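Local coordinates for alkylpurine DNA glycosylase AlkC (Pseudomonas fluorescens, PDB 5VHV), which probably excises alkylated purine bases from DNA as a base-excision repair glycosylase that works without flipping the damaged nucleotide out of the helix, at residues A[293-298]-A[303-308]. Sequence-based numbering, arbitrary orientation.
Sequences IDYVKS and AAKVFK. With nucleotides of chain C; nucleotides of chain D.
I293 and K305 form an antiparallel hydrogen-bonded pair at the end of the β hairpin made by strands 285-294 and 305-314, in the C-terminal β domain, probably the immunoglobulin-like domain of AlkC, where 305-314 is an outermost strand of the sheet. K305 N reaches I293 O at 2.9 Å with a nearly straight N-H (172°), and I293 N returns a bond to K305 O. On the DNA-facing side of this pair, Y295 and F307 point their rings at each other from opposite directions. The phenol oxygen leads: Y295 OH lies 3.5 Å from F307 CE2, at the edge of the phenylalanine ring. K305 CB sits at the tyrosine edge, 3.9 Å from Y295 CE2, while I293 CG2 covers the centre of one tyrosine face and I293 CD1 packs obliquely against F307 CE2. I293 divides its branches in this way because CG2 is anti to the backbone N, with CG1 beside it (chi1 -58°). Cutting F307 back to an alanine is likely to take away the ring that Y295 OH and I293 CD1 pack against and to open a gap beside the DG3 phosphate. Where the strands part, a water accepts a hydrogen bond from Y295 N. D294 OD1 meets the A304 methyl, but OD2 is hydrogen-bonded to H344 on the neighbouring strand 339-347. Several phosphates of both DNA strands are held here, one by a salt bridge from K297 NZ. S298 N donates a hydrogen bond to OP1 of DT3 of chain C, and K308 N one to OP1 of DG3 of chain D. That same DG3 oxygen lies in the plane of the F307 ring, at its edge. Bent at chi2 (63°), the K305 chain then runs extended away from Y295, and NZ donates a 2.8 Å hydrogen bond to OP2 of DC5 of chain C.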
loop_
_atom_site.group_PDB
_atom_site.type_symbol
_atom_site.label_atom_id
_atom_site.label_comp_id
_atom_site.label_asym_id
_atom_site.label_seq_id
_atom_site.Cartn_x
_atom_site.Cartn_y
_atom_site.Cartn_z
ATOM N N ILE A 293 10.720 19.117 3.546
ATOM C CA ILE A 293 10.158 20.450 3.357
ATOM C C ILE A 293 9.172 20.743 4.477
ATOM O O ILE A 293 8.261 19.948 4.748
ATOM C CB ILE A 293 9.468 20.596 1.991
ATOM C CG1 ILE A 293 10.461 20.286 0.866
ATOM C CG2 ILE A 293 8.888 22.023 1.861
ATOM C CD1 ILE A 293 9.856 20.394 -0.550
ATOM N N ASP A 294 9.331 21.909 5.100
ATOM C CA ASP A 294 8.342 22.461 6.020
ATOM C C ASP A 294 7.329 23.248 5.203
ATOM O O ASP A 294 7.522 24.429 4.941
ATOM C CB ASP A 294 9.007 23.387 7.033
ATOM C CG ASP A 294 9.914 22.658 8.004
ATOM O OD1 ASP A 294 9.682 21.466 8.267
ATOM O OD2 ASP A 294 10.859 23.295 8.516
ATOM N N TYR A 295 6.256 22.597 4.760
ATOM C CA TYR A 295 5.272 23.301 3.947
ATOM C C TYR A 295 4.454 24.312 4.758
ATOM O O TYR A 295 4.038 24.038 5.889
ATOM C CB TYR A 295 4.329 22.299 3.322
ATOM C CG TYR A 295 4.912 21.519 2.172
ATOM C CD1 TYR A 295 4.919 22.052 0.882
ATOM C CD2 TYR A 295 5.412 20.244 2.365
ATOM C CE1 TYR A 295 5.415 21.320 -0.188
ATOM C CE2 TYR A 295 5.921 19.497 1.295
ATOM C CZ TYR A 295 5.914 20.046 0.037
ATOM O OH TYR A 295 6.385 19.292 -0.993
ATOM N N VAL A 296 4.173 25.469 4.147
ATOM C CA VAL A 296 3.153 26.370 4.680
ATOM C C VAL A 296 1.780 25.790 4.375
ATOM O O VAL A 296 1.493 25.415 3.228
ATOM C CB VAL A 296 3.289 27.775 4.069
ATOM C CG1 VAL A 296 2.230 28.738 4.648
ATOM C CG2 VAL A 296 4.711 28.326 4.265
ATOM N N LYS A 297 0.909 25.748 5.383
ATOM C CA LYS A 297 -0.443 25.239 5.210
ATOM C C LYS A 297 -1.446 26.374 5.393
ATOM O O LYS A 297 -1.088 27.528 5.671
ATOM C CB LYS A 297 -0.723 24.081 6.179
ATOM C CG LYS A 297 0.293 22.936 6.141
ATOM C CD LYS A 297 0.502 22.335 4.729
ATOM C CE LYS A 297 -0.795 21.862 4.081
ATOM N NZ LYS A 297 -0.508 20.988 2.875
ATOM N N SER A 298 -2.727 26.030 5.245
ATOM C CA SER A 298 -3.782 27.030 5.354
ATOM C C SER A 298 -3.686 27.773 6.680
ATOM O O SER A 298 -3.891 28.989 6.752
ATOM C CB SER A 298 -5.155 26.363 5.230
ATOM O OG SER A 298 -6.180 27.343 5.274
ATOM N N ALA A 303 3.825 19.182 9.541
ATOM C CA ALA A 303 5.026 18.474 9.960
ATOM C C ALA A 303 5.982 18.418 8.781
ATOM O O ALA A 303 5.565 18.359 7.624
ATOM C CB ALA A 303 4.708 17.054 10.445
ATOM N N ALA A 304 7.271 18.475 9.076
ATOM C CA ALA A 304 8.275 18.287 8.041
ATOM C C ALA A 304 7.929 17.072 7.178
ATOM O O ALA A 304 7.699 15.977 7.693
ATOM C CB ALA A 304 9.645 18.095 8.690
ATOM N N LYS A 305 7.894 17.261 5.866
ATOM C CA LYS A 305 7.540 16.175 4.944
ATOM C C LYS A 305 8.825 15.669 4.302
ATOM O O LYS A 305 9.510 16.427 3.603
ATOM C CB LYS A 305 6.550 16.641 3.871
ATOM C CG LYS A 305 6.373 15.671 2.694
ATOM C CD LYS A 305 5.800 14.317 3.115
ATOM C CE LYS A 305 5.581 13.392 1.912
ATOM N NZ LYS A 305 5.044 12.071 2.353
ATOM N N VAL A 306 9.127 14.391 4.509
ATOM C CA VAL A 306 10.398 13.805 4.098
ATOM C C VAL A 306 10.241 13.144 2.735
ATOM O O VAL A 306 9.313 12.335 2.517
ATOM C CB VAL A 306 10.897 12.786 5.136
ATOM C CG1 VAL A 306 12.195 12.131 4.659
ATOM C CG2 VAL A 306 11.113 13.456 6.494
ATOM N N PHE A 307 11.168 13.475 1.832
ATOM C CA PHE A 307 11.301 12.839 0.531
ATOM C C PHE A 307 12.636 12.109 0.444
ATOM O O PHE A 307 13.652 12.551 0.998
ATOM C CB PHE A 307 11.197 13.894 -0.576
ATOM C CG PHE A 307 9.860 14.564 -0.648
ATOM C CD1 PHE A 307 8.753 13.867 -1.079
ATOM C CD2 PHE A 307 9.708 15.893 -0.292
ATOM C CE1 PHE A 307 7.493 14.485 -1.144
ATOM C CE2 PHE A 307 8.451 16.512 -0.379
ATOM C CZ PHE A 307 7.374 15.827 -0.801
ATOM N N LYS A 308 12.636 11.004 -0.293
ATOM C CA LYS A 308 13.839 10.212 -0.453
ATOM C C LYS A 308 14.768 10.853 -1.473
ATOM O O LYS A 308 14.323 11.355 -2.508
ATOM C CB LYS A 308 13.493 8.804 -0.918
ATOM C CG LYS A 308 12.500 8.083 -0.020
ATOM C CD LYS A 308 13.060 7.909 1.408
ATOM C CE LYS A 308 14.270 6.983 1.421
ATOM N NZ LYS A 308 14.887 6.819 2.798
ATOM P P DT C 3 -4.619 22.429 4.112
ATOM O OP1 DT C 3 -3.780 23.391 4.867
ATOM O OP2 DT C 3 -4.715 22.428 2.648
ATOM O "O5'" DT C 3 -4.269 20.925 4.499
ATOM C "C5'" DT C 3 -4.052 20.622 5.838
ATOM C "C4'" DT C 3 -3.861 19.136 6.039
ATOM O "O4'" DT C 3 -5.074 18.433 5.722
ATOM C "C3'" DT C 3 -2.797 18.490 5.154
ATOM O "O3'" DT C 3 -1.586 18.389 5.867
ATOM C "C2'" DT C 3 -3.395 17.115 4.783
ATOM C "C1'" DT C 3 -4.724 17.090 5.537
ATOM N N1 DT C 3 -5.864 16.421 4.847
ATOM C C2 DT C 3 -6.363 15.245 5.371
ATOM O O2 DT C 3 -5.866 14.679 6.328
ATOM N N3 DT C 3 -7.447 14.738 4.710
ATOM C C4 DT C 3 -8.085 15.280 3.618
ATOM O O4 DT C 3 -9.056 14.741 3.098
ATOM C C5 DT C 3 -7.527 16.528 3.132
ATOM C C7 DT C 3 -8.124 17.210 1.949
ATOM C C6 DT C 3 -6.461 17.035 3.768
ATOM P P DG D 3 9.370 9.358 -2.214
ATOM O OP1 DG D 3 10.153 10.443 -1.597
ATOM O OP2 DG D 3 8.618 8.369 -1.399
ATOM O "O5'" DG D 3 8.285 9.966 -3.175
ATOM C "C5'" DG D 3 8.585 11.083 -4.029
ATOM C "C4'" DG D 3 7.348 11.526 -4.775
ATOM O "O4'" DG D 3 7.006 10.565 -5.823
ATOM C "C3'" DG D 3 6.075 11.673 -3.930
ATOM O "O3'" DG D 3 5.416 12.861 -4.357
ATOM C "C2'" DG D 3 5.297 10.366 -4.197
ATOM C "C1'" DG D 3 5.697 10.027 -5.637
ATOM N N9 DG D 3 5.804 8.600 -5.965
ATOM C C8 DG D 3 6.373 7.605 -5.209
ATOM N N7 DG D 3 6.375 6.433 -5.804
ATOM C C5 DG D 3 5.815 6.682 -7.041
ATOM C C6 DG D 3 5.559 5.800 -8.114
ATOM O O6 DG D 3 5.823 4.588 -8.191
ATOM N N1 DG D 3 4.970 6.453 -9.190
ATOM C C2 DG D 3 4.657 7.779 -9.222
ATOM N N2 DG D 3 4.070 8.223 -10.342
ATOM N N3 DG D 3 4.884 8.626 -8.210
ATOM C C4 DG D 3 5.466 8.009 -7.164
ATOM P P DC C 5 2.360 11.866 5.068
ATOM O OP1 DC C 5 3.449 11.675 6.046
ATOM O OP2 DC C 5 2.672 12.498 3.763
ATOM O "O5'" DC C 5 1.679 10.467 4.785
ATOM C "C5'" DC C 5 1.414 9.639 5.881
ATOM C "C4'" DC C 5 0.598 8.457 5.443
ATOM O "O4'" DC C 5 -0.646 8.915 4.882
ATOM C "C3'" DC C 5 1.287 7.623 4.370
ATOM O "O3'" DC C 5 1.575 6.330 4.868
ATOM C "C2'" DC C 5 0.315 7.600 3.193
ATOM C "C1'" DC C 5 -0.988 8.109 3.788
ATOM N N1 DC C 5 -1.776 8.937 2.861
ATOM C C2 DC C 5 -3.058 8.546 2.526
ATOM O O2 DC C 5 -3.502 7.479 2.994
ATOM N N3 DC C 5 -3.782 9.335 1.694
ATOM C C4 DC C 5 -3.241 10.479 1.217
ATOM N N4 DC C 5 -3.993 11.244 0.407
ATOM C C5 DC C 5 -1.942 10.898 1.576
ATOM C C6 DC C 5 -1.248 10.111 2.389
HETATM O O HOH W 1 5.152 20.238 6.006
#